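Local coordinates for hypothetical protein SpyM3_0169 (Streptococcus pyogenes, PDB 1PG6) that is of unknown function but belongs to the AIM24 mitochondrial biogenesis family of the cupin clan and binds calcium ions in the crystal, at residues Val36-Gly41 and Leu93-Asn98; Ala127-Glu132 and Phe148-Glu153; Lys168-Gly173 and His217-Ile222. All coordinates share one frame; numbering follows the deposited sequence.

Contact 1: Val36-Gly41 and Leu93-Asn98; sequences VYLQQG and LALAPN. With CA (calcium ion), chain C.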
ATOM      1  N   VAL A  36       0.958 -13.276  -7.353  1.00 21.11           N
ATOM      2  CA  VAL A  36       0.676 -12.241  -6.378  1.00 19.93           C
ATOM      3  C   VAL A  36       1.482 -10.993  -6.681  1.00 17.00           C
ATOM      4  O   VAL A  36       2.647 -11.073  -7.075  1.00 17.91           O
ATOM      5  CB  VAL A  36       1.010 -12.721  -4.947  1.00 21.01           C
ATOM      6  CG1 VAL A  36       2.463 -13.157  -4.863  1.00 21.48           C
ATOM      7  CG2 VAL A  36       0.724 -11.617  -3.947  1.00 22.41           C
ATOM      8  N   TYR A  37       0.841  -9.842  -6.514  1.00 17.12           N
ATOM      9  CA  TYR A  37       1.496  -8.557  -6.720  1.00 15.83           C
ATOM     10  C   TYR A  37       2.164  -8.238  -5.389  1.00 15.94           C
ATOM     11  O   TYR A  37       1.586  -8.494  -4.331  1.00 15.25           O
ATOM     12  CB  TYR A  37       0.480  -7.455  -7.026  1.00 18.21           C
ATOM     13  CG  TYR A  37      -0.317  -7.638  -8.298  1.00 21.71           C
ATOM     14  CD1 TYR A  37      -1.525  -8.338  -8.297  1.00 24.08           C
ATOM     15  CD2 TYR A  37       0.129  -7.092  -9.500  1.00 24.77           C
ATOM     16  CE1 TYR A  37      -2.273  -8.484  -9.467  1.00 25.86           C
ATOM     17  CE2 TYR A  37      -0.609  -7.234 -10.673  1.00 25.85           C
ATOM     18  CZ  TYR A  37      -1.804  -7.927 -10.651  1.00 27.50           C
ATOM     19  OH  TYR A  37      -2.538  -8.055 -11.813  1.00 30.17           O
ATOM     20  N   LEU A  38       3.364  -7.671  -5.431  1.00 14.53           N
ATOM     21  CA  LEU A  38       4.064  -7.342  -4.195  1.00 14.87           C
ATOM     22  C   LEU A  38       4.840  -6.036  -4.237  1.00 14.45           C
ATOM     23  O   LEU A  38       5.294  -5.588  -5.293  1.00 13.75           O
ATOM     24  CB  LEU A  38       5.023  -8.468  -3.801  1.00 15.00           C
ATOM     25  CG  LEU A  38       6.053  -8.884  -4.850  1.00 16.40           C
ATOM     26  CD1 LEU A  38       7.452  -8.917  -4.255  1.00 17.42           C
ATOM     27  CD2 LEU A  38       5.668 -10.251  -5.393  1.00 16.54           C
ATOM     28  N   GLN A  39       4.970  -5.434  -3.063  1.00 14.02           N
ATOM     29  CA  GLN A  39       5.713  -4.196  -2.882  1.00 14.53           C
ATOM     30  C   GLN A  39       7.129  -4.441  -3.391  1.00 14.26           C
ATOM     31  O   GLN A  39       7.778  -5.406  -2.990  1.00 13.27           O
ATOM     32  CB  GLN A  39       5.739  -3.857  -1.390  1.00 15.00           C
ATOM     33  CG  GLN A  39       6.641  -2.712  -0.985  1.00 18.55           C
ATOM     34  CD  GLN A  39       6.715  -2.569   0.526  1.00 21.89           C
ATOM     35  OE1 GLN A  39       5.808  -2.020   1.157  1.00 25.11           O
ATOM     36  NE2 GLN A  39       7.786  -3.092   1.120  1.00 18.05           N
ATOM     37  N   GLN A  40       7.606  -3.578  -4.282  1.00 16.06           N
ATOM     38  CA  GLN A  40       8.943  -3.756  -4.827  1.00 16.81           C
ATOM     39  C   GLN A  40       9.956  -3.920  -3.701  1.00 15.10           C
ATOM     40  O   GLN A  40       9.964  -3.145  -2.748  1.00 14.24           O
ATOM     41  CB  GLN A  40       9.347  -2.559  -5.688  1.00 19.16           C
ATOM     42  CG  GLN A  40      10.655  -2.785  -6.423  1.00 23.49           C
ATOM     43  CD  GLN A  40      11.257  -1.510  -6.976  1.00 25.61           C
ATOM     44  OE1 GLN A  40      12.151  -1.552  -7.819  1.00 28.99           O
ATOM     45  NE2 GLN A  40      10.780  -0.367  -6.493  1.00 27.18           N
ATOM     46  N   GLY A  41      10.795  -4.944  -3.820  1.00 15.49           N
ATOM     47  CA  GLY A  41      11.816  -5.198  -2.822  1.00 13.91           C
ATOM     48  C   GLY A  41      11.372  -5.915  -1.558  1.00 13.32           C
ATOM     49  O   GLY A  41      12.202  -6.171  -0.695  1.00 13.22           O
ATOM     50  N   LEU A  93       6.891 -18.299  -0.727  1.00 19.28           N
ATOM     51  CA  LEU A  93       7.707 -17.099  -0.692  1.00 17.00           C
ATOM     52  C   LEU A  93       7.369 -16.360   0.588  1.00 16.18           C
ATOM     53  O   LEU A  93       6.315 -16.580   1.183  1.00 17.32           O
ATOM     54  CB  LEU A  93       7.461 -16.206  -1.913  1.00 19.20           C
ATOM     55  CG  LEU A  93       6.154 -15.435  -2.074  1.00 19.93           C
ATOM     56  CD1 LEU A  93       6.388 -14.247  -3.002  1.00 20.40           C
ATOM     57  CD2 LEU A  93       5.063 -16.340  -2.622  1.00 21.92           C
ATOM     58  N   ALA A  94       8.277 -15.500   1.024  1.00 14.51           N
ATOM     59  CA  ALA A  94       8.066 -14.734   2.242  1.00 12.15           C
ATOM     60  C   ALA A  94       8.351 -13.278   1.928  1.00 11.82           C
ATOM     61  O   ALA A  94       9.310 -12.970   1.223  1.00 12.21           O
ATOM     62  CB  ALA A  94       9.001 -15.235   3.347  1.00 13.05           C
ATOM     63  N   LEU A  95       7.506 -12.395   2.447  1.00  9.67           N
ATOM     64  CA  LEU A  95       7.651 -10.962   2.224  1.00 10.02           C
ATOM     65  C   LEU A  95       7.843 -10.226   3.533  1.00 11.03           C
ATOM     66  O   LEU A  95       7.391 -10.679   4.587  1.00 11.73           O
ATOM     67  CB  LEU A  95       6.395 -10.388   1.567  1.00  9.77           C
ATOM     68  CG  LEU A  95       5.879 -11.025   0.281  1.00 11.32           C
ATOM     69  CD1 LEU A  95       4.626 -10.273  -0.188  1.00  8.97           C
ATOM     70  CD2 LEU A  95       6.973 -10.988  -0.768  1.00 10.78           C
ATOM     71  N   ALA A  96       8.504  -9.078   3.452  1.00 10.46           N
ATOM     72  CA  ALA A  96       8.732  -8.238   4.614  1.00 10.02           C
ATOM     73  C   ALA A  96       8.386  -6.801   4.239  1.00 11.00           C
ATOM     74  O   ALA A  96       8.790  -6.319   3.181  1.00 10.88           O
ATOM     75  CB  ALA A  96      10.196  -8.320   5.041  1.00 11.85           C
ATOM     76  N   PRO A  97       7.607  -6.113   5.083  1.00  9.56           N
ATOM     77  CA  PRO A  97       7.227  -4.717   4.828  1.00 12.56           C
ATOM     78  C   PRO A  97       8.495  -3.866   4.882  1.00 13.08           C
ATOM     79  O   PRO A  97       9.436  -4.210   5.603  1.00 11.79           O
ATOM     80  CB  PRO A  97       6.289  -4.394   5.990  1.00 13.47           C
ATOM     81  CG  PRO A  97       5.732  -5.734   6.384  1.00 15.91           C
ATOM     82  CD  PRO A  97       6.932  -6.632   6.284  1.00 11.79           C
ATOM     83  N   ASN A  98       8.523  -2.752   4.150  1.00 14.48           N
ATOM     84  CA  ASN A  98       9.713  -1.903   4.153  1.00 15.98           C
ATOM     85  C   ASN A  98       9.807  -0.960   5.346  1.00 14.90           C
ATOM     86  O   ASN A  98      10.814  -0.274   5.508  1.00 13.60           O
ATOM     87  CB  ASN A  98       9.818  -1.103   2.846  1.00 20.51           C
ATOM     88  CG  ASN A  98       8.617  -0.215   2.599  1.00 22.41           C
ATOM     89  OD1 ASN A  98       8.172   0.513   3.481  1.00 29.29           O
ATOM     90  ND2 ASN A  98       8.095  -0.261   1.380  1.00 29.04           N
TER
HETATM   91 CA    CA C 238      14.008  -7.868  -0.486  1.00 10.90          CA
HETATM   92  O   HOH W   1      11.404  -5.290   2.484  1.00 11.16           O
HETATM   93  O   HOH W   2      15.477  -5.955  -1.257  1.00 12.60           O
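Leu38 packs on Leu95 between two antiparallel sheets, a face-to-face beta-sandwich contact. Strand 35-39 belongs to one sheet and strand 91-95 to the other. Their touching parts run in nearly the same direction, 23° apart.

The packing is apolar at one end. CB of Leu38 lies 4.1 Å from CD1 of Leu95, and the two side chains cross at about a right angle. Leu38 reaches across with CG between its backbone N and carbonyl carbon (chi1 55°). Val36 CG1 meets Leu93 CD1 more loosely, at 4.5 Å. Val26 and Ile28 of strand 26-30 also cover Leu95.

The polar end lies where strand 35-39 finishes and strand 91-95 has already ended. Gln39 and Asn98 bring their amides together, but the Gln39 amide is probably turned over in the model, so its contacts are doubtful. Next to them a water donates to Ala96 O at 2.9 Å. It also donates weakly to Gly41 O, so it bridges the two loops.

Gly41 has a positive phi of 80° at the turn. Its carbonyl serves a metal site shared with Met43 O. Gly41 O binds the calcium ion at 2.5 Å, and a second water is another ligand, also at 2.5 Å.

Contact 2: Ala127-Glu132 and Phe148-Glu153; sequences AQYKME and FVMTTE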
ATOM      1  N   ALA A 127      -6.934 -10.380  -8.159  1.00 24.45           N
ATOM      2  CA  ALA A 127      -7.487  -9.043  -7.986  1.00 23.18           C
ATOM      3  C   ALA A 127      -6.823  -8.049  -8.931  1.00 22.66           C
ATOM      4  O   ALA A 127      -5.868  -8.384  -9.631  1.00 21.89           O
ATOM      5  CB  ALA A 127      -7.317  -8.582  -6.537  1.00 23.31           C
ATOM      6  N   GLN A 128      -7.327  -6.820  -8.929  1.00 22.62           N
ATOM      7  CA  GLN A 128      -6.804  -5.771  -9.791  1.00 23.68           C
ATOM      8  C   GLN A 128      -6.621  -4.487  -8.980  1.00 21.85           C
ATOM      9  O   GLN A 128      -7.167  -4.350  -7.885  1.00 19.81           O
ATOM     10  CB  GLN A 128      -7.791  -5.519 -10.936  1.00 27.61           C
ATOM     11  CG  GLN A 128      -7.201  -4.823 -12.152  1.00 34.47           C
ATOM     12  CD  GLN A 128      -6.545  -5.794 -13.125  1.00 38.06           C
ATOM     13  OE1 GLN A 128      -5.887  -5.381 -14.083  1.00 39.20           O
ATOM     14  NE2 GLN A 128      -6.727  -7.093 -12.886  1.00 39.91           N
ATOM     15  N   TYR A 129      -5.853  -3.546  -9.514  1.00 20.82           N
ATOM     16  CA  TYR A 129      -5.639  -2.285  -8.821  1.00 19.81           C
ATOM     17  C   TYR A 129      -5.378  -1.170  -9.821  1.00 21.18           C
ATOM     18  O   TYR A 129      -4.982  -1.418 -10.960  1.00 21.78           O
ATOM     19  CB  TYR A 129      -4.447  -2.399  -7.858  1.00 18.98           C
ATOM     20  CG  TYR A 129      -3.092  -2.290  -8.530  1.00 19.19           C
ATOM     21  CD1 TYR A 129      -2.505  -1.045  -8.758  1.00 18.72           C
ATOM     22  CD2 TYR A 129      -2.417  -3.425  -8.969  1.00 19.24           C
ATOM     23  CE1 TYR A 129      -1.277  -0.935  -9.408  1.00 19.46           C
ATOM     24  CE2 TYR A 129      -1.188  -3.327  -9.624  1.00 20.45           C
ATOM     25  CZ  TYR A 129      -0.626  -2.084  -9.839  1.00 19.99           C
ATOM     26  OH  TYR A 129       0.585  -1.982 -10.485  1.00 23.53           O
ATOM     27  N   LYS A 130      -5.606   0.059  -9.383  1.00 21.67           N
ATOM     28  CA  LYS A 130      -5.356   1.218 -10.219  1.00 24.92           C
ATOM     29  C   LYS A 130      -4.749   2.310  -9.351  1.00 24.55           C
ATOM     30  O   LYS A 130      -5.109   2.457  -8.182  1.00 23.01           O
ATOM     31  CB  LYS A 130      -6.652   1.725 -10.847  1.00 27.08           C
ATOM     32  CG  LYS A 130      -6.442   2.887 -11.795  1.00 31.70           C
ATOM     33  CD  LYS A 130      -7.761   3.440 -12.311  1.00 35.80           C
ATOM     34  CE  LYS A 130      -7.525   4.612 -13.255  1.00 37.80           C
ATOM     35  NZ  LYS A 130      -6.733   5.695 -12.600  1.00 39.79           N
HETATM   36  N   MSE A 131      -3.822   3.066  -9.929  1.00 25.17           N
HETATM   37  CA  MSE A 131      -3.161   4.163  -9.234  1.00 26.03           C
HETATM   38  C   MSE A 131      -3.772   5.471  -9.717  1.00 27.06           C
HETATM   39  O   MSE A 131      -4.087   5.615 -10.899  1.00 24.62           O
HETATM   40  CB  MSE A 131      -1.661   4.177  -9.550  1.00 27.08           C
HETATM   41  CG  MSE A 131      -0.917   2.880  -9.260  1.00 27.54           C
HETATM   42 SE   MSE A 131      -0.926   2.419  -7.381  1.00 31.58          SE
HETATM   43  CE  MSE A 131       0.157   3.868  -6.717  1.00 28.90           C
ATOM     44  N   GLU A 132      -3.938   6.426  -8.808  1.00 27.99           N
ATOM     45  CA  GLU A 132      -4.495   7.724  -9.171  1.00 31.11           C
ATOM     46  C   GLU A 132      -3.758   8.860  -8.479  1.00 32.45           C
ATOM     47  O   GLU A 132      -3.640   8.883  -7.254  1.00 30.32           O
ATOM     48  CB  GLU A 132      -5.980   7.810  -8.808  1.00 32.83           C
ATOM     49  CG  GLU A 132      -6.569   9.204  -9.024  1.00 36.51           C
ATOM     50  CD  GLU A 132      -7.965   9.362  -8.446  1.00 38.55           C
ATOM     51  OE1 GLU A 132      -8.899   8.712  -8.956  1.00 40.71           O
ATOM     52  OE2 GLU A 132      -8.124  10.134  -7.476  1.00 39.21           O
ATOM     53  N   PHE A 148       0.074   9.585  -4.821  1.00 31.36           N
ATOM     54  CA  PHE A 148      -0.808   8.625  -5.467  1.00 28.11           C
ATOM     55  C   PHE A 148      -1.601   7.753  -4.504  1.00 24.97           C
ATOM     56  O   PHE A 148      -1.115   7.375  -3.438  1.00 23.34           O
ATOM     57  CB  PHE A 148      -0.009   7.714  -6.404  1.00 30.83           C
ATOM     58  CG  PHE A 148       0.419   8.379  -7.681  1.00 33.80           C
ATOM     59  CD1 PHE A 148       1.353   9.408  -7.671  1.00 35.38           C
ATOM     60  CD2 PHE A 148      -0.115   7.972  -8.898  1.00 34.55           C
ATOM     61  CE1 PHE A 148       1.754  10.022  -8.855  1.00 36.16           C
ATOM     62  CE2 PHE A 148       0.277   8.580 -10.089  1.00 37.07           C
ATOM     63  CZ  PHE A 148       1.215   9.607 -10.065  1.00 36.94           C
ATOM     64  N   VAL A 149      -2.830   7.439  -4.895  1.00 20.61           N
ATOM     65  CA  VAL A 149      -3.696   6.582  -4.098  1.00 18.79           C
ATOM     66  C   VAL A 149      -4.033   5.346  -4.924  1.00 19.47           C
ATOM     67  O   VAL A 149      -4.357   5.451  -6.108  1.00 17.10           O
ATOM     68  CB  VAL A 149      -5.012   7.292  -3.708  1.00 18.08           C
ATOM     69  CG1 VAL A 149      -5.964   6.292  -3.058  1.00 18.98           C
ATOM     70  CG2 VAL A 149      -4.716   8.435  -2.740  1.00 17.36           C
HETATM   71  N   MSE A 150      -3.946   4.181  -4.292  1.00 18.27           N
HETATM   72  CA  MSE A 150      -4.241   2.913  -4.943  1.00 19.13           C
HETATM   73  C   MSE A 150      -5.641   2.450  -4.579  1.00 18.97           C
HETATM   74  O   MSE A 150      -6.052   2.544  -3.424  1.00 18.52           O
HETATM   75  CB  MSE A 150      -3.235   1.849  -4.493  1.00 20.38           C
HETATM   76  CG  MSE A 150      -3.500   0.450  -5.026  1.00 24.13           C
HETATM   77 SE   MSE A 150      -2.293  -0.853  -4.252  1.00 30.51          SE
HETATM   78  CE  MSE A 150      -0.640  -0.017  -4.723  1.00 30.02           C
ATOM     79  N   THR A 151      -6.385   1.963  -5.568  1.00 17.90           N
ATOM     80  CA  THR A 151      -7.733   1.460  -5.323  1.00 16.68           C
ATOM     81  C   THR A 151      -7.820   0.034  -5.855  1.00 17.88           C
ATOM     82  O   THR A 151      -7.403  -0.244  -6.981  1.00 18.04           O
ATOM     83  CB  THR A 151      -8.806   2.334  -6.010  1.00 16.89           C
ATOM     84  OG1 THR A 151      -8.838   3.629  -5.391  1.00 17.81           O
ATOM     85  CG2 THR A 151     -10.181   1.692  -5.875  1.00 17.30           C
ATOM     86  N   THR A 152      -8.359  -0.864  -5.038  1.00 16.11           N
ATOM     87  CA  THR A 152      -8.487  -2.270  -5.402  1.00 16.95           C
ATOM     88  C   THR A 152      -9.798  -2.597  -6.101  1.00 18.22           C
ATOM     89  O   THR A 152     -10.751  -1.820  -6.068  1.00 17.61           O
ATOM     90  CB  THR A 152      -8.404  -3.182  -4.159  1.00 15.96           C
ATOM     91  OG1 THR A 152      -9.541  -2.949  -3.317  1.00 16.21           O
ATOM     92  CG2 THR A 152      -7.133  -2.894  -3.368  1.00 13.72           C
ATOM     93  N   GLU A 153      -9.827  -3.772  -6.719  1.00 19.53           N
ATOM     94  CA  GLU A 153     -11.002  -4.266  -7.423  1.00 22.50           C
ATOM     95  C   GLU A 153     -10.839  -5.773  -7.548  1.00 20.76           C
ATOM     96  O   GLU A 153      -9.719  -6.282  -7.524  1.00 19.99           O
ATOM     97  CB  GLU A 153     -11.084  -3.637  -8.815  1.00 26.27           C
ATOM     98  CG  GLU A 153     -12.268  -4.105  -9.644  1.00 33.44           C
ATOM     99  CD  GLU A 153     -12.250  -3.543 -11.054  1.00 37.48           C
ATOM    100  OE1 GLU A 153     -11.272  -3.809 -11.791  1.00 39.16           O
ATOM    101  OE2 GLU A 153     -13.213  -2.837 -11.430  1.00 40.73           O
TER
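Gln128 and Glu153 open a ladder of six backbone hydrogen bonds between two antiparallel strands. Gln128 N donates to Glu153 O at 2.8 Å, close to straight at 167°. The return bond from Glu153 N to Gln128 O is more bent, and its donor stands above the carbonyl plane. Lys130 and Thr151 form the next hydrogen-bonded pair, and Glu132 and Val149 the last. Val149 N reaches Glu132 O at 2.9 Å. Between these pairs, CA-H...O contacts add weaker support, such as Tyr129 CA to Thr151 O at 3.3 Å.

One side-chain bond stays within a strand. Lys130 NZ bends round to the carbonyl O of the next residue, Met131, from above the carbonyl plane.

The packing is on the face of Tyr129, Met131, Met150 and Thr152. Both methionines are selenomethionine. The SE of Met131 lies 3.6 Å from CE of Met150 and nearly as close to its CB. Met131 is bent at chi2 and chi3, which turns its CE toward Phe148, 3.9 Å from CB of that residue. Met150 instead keeps CG anti to its backbone N (chi1 176°), and its CG touches CB of Tyr129 at 4.1 Å. Its SE makes an oblique Met-aromatic contact, 5.1 Å from the centroid of the Tyr129 ring. The CG of Met131 sits at the edge of the same ring, in its plane. The phenol OH is bonded to Ser79 N.

The pair ends a six-stranded antiparallel sheet, with strand 128-133 outermost within the chain. Strand 113-116 continues the sheet beyond 148-153, and Thr151 OG1 bonds there to Arg114. Leu123 and Phe120 of strand 120-124 cover the tyrosine and methionine face, while Tyr192 and Ile194 of strand 191-195 lie against Val149 on the other.

Contact 3: Lys168-Gly173 and His217-Ile222; sequences KITLDG and HGEIYI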
ATOM      1  N   LYS A 168      -8.122   0.553  13.900  1.00 14.95           N
ATOM      2  CA  LYS A 168      -9.248   0.495  12.977  1.00 16.62           C
ATOM      3  C   LYS A 168     -10.351   1.418  13.475  1.00 17.50           C
ATOM      4  O   LYS A 168     -10.790   1.315  14.622  1.00 18.97           O
ATOM      5  CB  LYS A 168      -9.770  -0.940  12.883  1.00 17.16           C
ATOM      6  CG  LYS A 168     -10.987  -1.118  11.989  1.00 20.06           C
ATOM      7  CD  LYS A 168     -11.511  -2.544  12.080  1.00 22.35           C
ATOM      8  CE  LYS A 168     -12.749  -2.746  11.223  1.00 26.89           C
ATOM      9  NZ  LYS A 168     -13.290  -4.129  11.353  1.00 29.44           N
ATOM     10  N   ILE A 169     -10.793   2.321  12.607  1.00 17.60           N
ATOM     11  CA  ILE A 169     -11.848   3.270  12.945  1.00 19.26           C
ATOM     12  C   ILE A 169     -13.028   3.032  12.015  1.00 19.51           C
ATOM     13  O   ILE A 169     -12.851   2.850  10.813  1.00 17.02           O
ATOM     14  CB  ILE A 169     -11.365   4.732  12.774  1.00 20.19           C
ATOM     15  CG1 ILE A 169     -10.155   4.986  13.676  1.00 22.25           C
ATOM     16  CG2 ILE A 169     -12.493   5.702  13.115  1.00 21.89           C
ATOM     17  CD1 ILE A 169      -9.575   6.377  13.546  1.00 25.41           C
ATOM     18  N   THR A 170     -14.231   3.039  12.574  1.00 20.65           N
ATOM     19  CA  THR A 170     -15.427   2.821  11.777  1.00 21.13           C
ATOM     20  C   THR A 170     -16.291   4.071  11.736  1.00 21.46           C
ATOM     21  O   THR A 170     -16.658   4.613  12.778  1.00 20.16           O
ATOM     22  CB  THR A 170     -16.269   1.654  12.344  1.00 23.00           C
ATOM     23  OG1 THR A 170     -15.505   0.443  12.288  1.00 24.28           O
ATOM     24  CG2 THR A 170     -17.548   1.476  11.539  1.00 23.98           C
ATOM     25  N   LEU A 171     -16.589   4.542  10.529  1.00 21.87           N
ATOM     26  CA  LEU A 171     -17.446   5.708  10.354  1.00 23.79           C
ATOM     27  C   LEU A 171     -18.837   5.183  10.029  1.00 24.40           C
ATOM     28  O   LEU A 171     -18.985   4.275   9.212  1.00 20.92           O
ATOM     29  CB  LEU A 171     -16.949   6.596   9.207  1.00 23.38           C
ATOM     30  CG  LEU A 171     -16.001   7.746   9.561  1.00 25.23           C
ATOM     31  CD1 LEU A 171     -15.652   8.529   8.300  1.00 24.01           C
ATOM     32  CD2 LEU A 171     -16.672   8.665  10.569  1.00 24.94           C
ATOM     33  N   ASP A 172     -19.854   5.747  10.673  1.00 27.14           N
ATOM     34  CA  ASP A 172     -21.225   5.303  10.448  1.00 30.40           C
ATOM     35  C   ASP A 172     -22.086   6.366   9.771  1.00 30.89           C
ATOM     36  O   ASP A 172     -23.283   6.473  10.042  1.00 32.59           O
ATOM     37  CB  ASP A 172     -21.861   4.883  11.777  1.00 34.09           C
ATOM     38  CG  ASP A 172     -23.152   4.114  11.585  1.00 37.35           C
ATOM     39  OD1 ASP A 172     -23.165   3.184  10.750  1.00 39.82           O
ATOM     40  OD2 ASP A 172     -24.148   4.431  12.269  1.00 40.06           O
ATOM     41  N   GLY A 173     -21.473   7.144   8.885  1.00 29.87           N
ATOM     42  CA  GLY A 173     -22.208   8.176   8.177  1.00 27.87           C
ATOM     43  C   GLY A 173     -21.681   9.577   8.406  1.00 26.43           C
ATOM     44  O   GLY A 173     -21.964  10.488   7.626  1.00 25.72           O
ATOM     45  N   HIS A 217     -19.916   5.875   5.192  1.00 21.35           N
ATOM     46  CA  HIS A 217     -19.844   4.627   5.940  1.00 21.80           C
ATOM     47  C   HIS A 217     -18.669   3.786   5.459  1.00 19.36           C
ATOM     48  O   HIS A 217     -18.479   3.601   4.257  1.00 18.31           O
ATOM     49  CB  HIS A 217     -21.131   3.815   5.766  1.00 24.72           C
ATOM     50  CG  HIS A 217     -22.358   4.506   6.268  1.00 26.97           C
ATOM     51  ND1 HIS A 217     -22.919   5.590   5.627  1.00 29.05           N
ATOM     52  CD2 HIS A 217     -23.132   4.267   7.351  1.00 28.03           C
ATOM     53  CE1 HIS A 217     -23.986   5.988   6.295  1.00 27.77           C
ATOM     54  NE2 HIS A 217     -24.139   5.202   7.345  1.00 28.24           N
ATOM     55  N   GLY A 218     -17.892   3.265   6.402  1.00 19.11           N
ATOM     56  CA  GLY A 218     -16.749   2.447   6.038  1.00 17.82           C
ATOM     57  C   GLY A 218     -15.668   2.436   7.103  1.00 16.86           C
ATOM     58  O   GLY A 218     -15.807   3.073   8.147  1.00 16.91           O
ATOM     59  N   GLU A 219     -14.588   1.705   6.843  1.00 16.12           N
ATOM     60  CA  GLU A 219     -13.488   1.627   7.800  1.00 16.03           C
ATOM     61  C   GLU A 219     -12.285   2.454   7.368  1.00 15.29           C
ATOM     62  O   GLU A 219     -12.020   2.629   6.180  1.00 12.92           O
ATOM     63  CB  GLU A 219     -13.051   0.172   8.001  1.00 19.62           C
ATOM     64  CG  GLU A 219     -14.097  -0.729   8.640  1.00 24.42           C
ATOM     65  CD  GLU A 219     -15.298  -0.963   7.749  1.00 27.27           C
ATOM     66  OE1 GLU A 219     -15.098  -1.401   6.593  1.00 27.69           O
ATOM     67  OE2 GLU A 219     -16.437  -0.718   8.207  1.00 27.09           O
ATOM     68  N   ILE A 220     -11.564   2.968   8.357  1.00 14.14           N
ATOM     69  CA  ILE A 220     -10.366   3.758   8.115  1.00 14.04           C
ATOM     70  C   ILE A 220      -9.278   3.125   8.972  1.00 12.94           C
ATOM     71  O   ILE A 220      -9.454   2.977  10.178  1.00 14.46           O
ATOM     72  CB  ILE A 220     -10.549   5.220   8.573  1.00 15.75           C
ATOM     73  CG1 ILE A 220     -11.662   5.887   7.762  1.00 15.30           C
ATOM     74  CG2 ILE A 220      -9.244   5.982   8.411  1.00 15.19           C
ATOM     75  CD1 ILE A 220     -12.136   7.192   8.359  1.00 19.45           C
ATOM     76  N   TYR A 221      -8.171   2.728   8.354  1.00 11.05           N
ATOM     77  CA  TYR A 221      -7.068   2.139   9.103  1.00 10.23           C
ATOM     78  C   TYR A 221      -5.982   3.181   9.221  1.00  9.04           C
ATOM     79  O   TYR A 221      -5.473   3.677   8.217  1.00 10.64           O
ATOM     80  CB  TYR A 221      -6.529   0.895   8.393  1.00 10.21           C
ATOM     81  CG  TYR A 221      -7.509  -0.243   8.400  1.00 12.13           C
ATOM     82  CD1 TYR A 221      -7.530  -1.169   9.447  1.00 10.54           C
ATOM     83  CD2 TYR A 221      -8.471  -0.358   7.398  1.00 13.58           C
ATOM     84  CE1 TYR A 221      -8.490  -2.179   9.494  1.00 15.58           C
ATOM     85  CE2 TYR A 221      -9.434  -1.366   7.442  1.00 14.04           C
ATOM     86  CZ  TYR A 221      -9.440  -2.264   8.484  1.00 14.52           C
ATOM     87  OH  TYR A 221     -10.414  -3.241   8.522  1.00 19.40           O
ATOM     88  N   ILE A 222      -5.648   3.547  10.448  1.00  9.80           N
ATOM     89  CA  ILE A 222      -4.600   4.532  10.642  1.00  9.19           C
ATOM     90  C   ILE A 222      -3.405   3.874  11.305  1.00  9.32           C
ATOM     91  O   ILE A 222      -3.522   2.793  11.885  1.00  9.92           O
ATOM     92  CB  ILE A 222      -5.070   5.713  11.512  1.00 10.89           C
ATOM     93  CG1 ILE A 222      -5.458   5.220  12.903  1.00 12.15           C
ATOM     94  CG2 ILE A 222      -6.249   6.409  10.846  1.00 11.77           C
ATOM     95  CD1 ILE A 222      -5.684   6.337  13.900  1.00 15.35           C
TER
HETATM   96  O   HOH W   3     -16.702  -1.770  10.683  1.00 42.45           O
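Ile169 and Ile220 exchange two backbone hydrogen bonds at the centre of an antiparallel strand pair. Ile220 N gives to Ile169 O at 2.8 Å, and Ile169 N gives to Ile220 O at 2.9 Å. Both donors lie in the plane of the carbonyl they meet. One pair further on, Leu171 N donates to Gly218 O at 170°, almost straight. Gly218 N returns a longer bond to Leu171 O at 3.2 Å. Thus all four NH and C=O groups of each hydrogen-bonded pair are matched across the strands.

The polar side chains sit on the face of Lys168, Thr170, Glu219 and Tyr221. A water links Thr170 OG1 with Glu219 OE2, to which it donates at 2.7 Å. The other carboxylate oxygen, OE1, forms a salt bridge with Lys111, and Glu219 N bonds to Ser187 OG. Lys168 is fully extended and runs alongside Tyr221, with its CG 3.7 Å from Tyr221 CE1. Its CE packs on CG of Glu219, but its NZ does not reach that carboxylate.

The opposite face is apolar. Leu171 CD1 meets Ile220 CD1 at 3.8 Å, and Ile169 CD1 meets CD1 of Ile222. Phe214 of strand 211-215 also covers Leu171 and Ile220.

Where the chain turns a corner, His217 lies against the backbone of Asp172 and Gly173. With chi1 at -61°, its ring turns a face to them. Gly173 CA stands 3.6 Å from the ring centroid, a CH-pi contact.

The chemistry divides by face. Backbone bonds fix the register. Apolar branches of Ile169, Leu171 and Ile220 pack on one face; that of Lys168, Thr170, Glu219 and Tyr221 carries the polar groups. There Glu219 has OE1 on Lys111 and OE2 on the water. Both partners would probably stabilise the charged form of its carboxylate.

The three contacts follow one another along the chain, each closing before the next opens. Contact 1 joins strands of two different sheets. Contacts 2 and 3 lie at the two outer ends of a third, six-stranded antiparallel sheet, about 19 Å apart between centres. Strands 113-116 and 183-187 lie between them. Contacts 1 and 2 are about 17 Å apart between centres and touch through Tyr37, which packs on Ala127 and Tyr129. Contacts 1 and 3 lie on opposite sides of the chain's centre, about 26 Å apart between centres, so the series runs across the beta-rich molecule, from a calcium-binding turn to the far sheet edge. All six segments belong to the AIM24 family region.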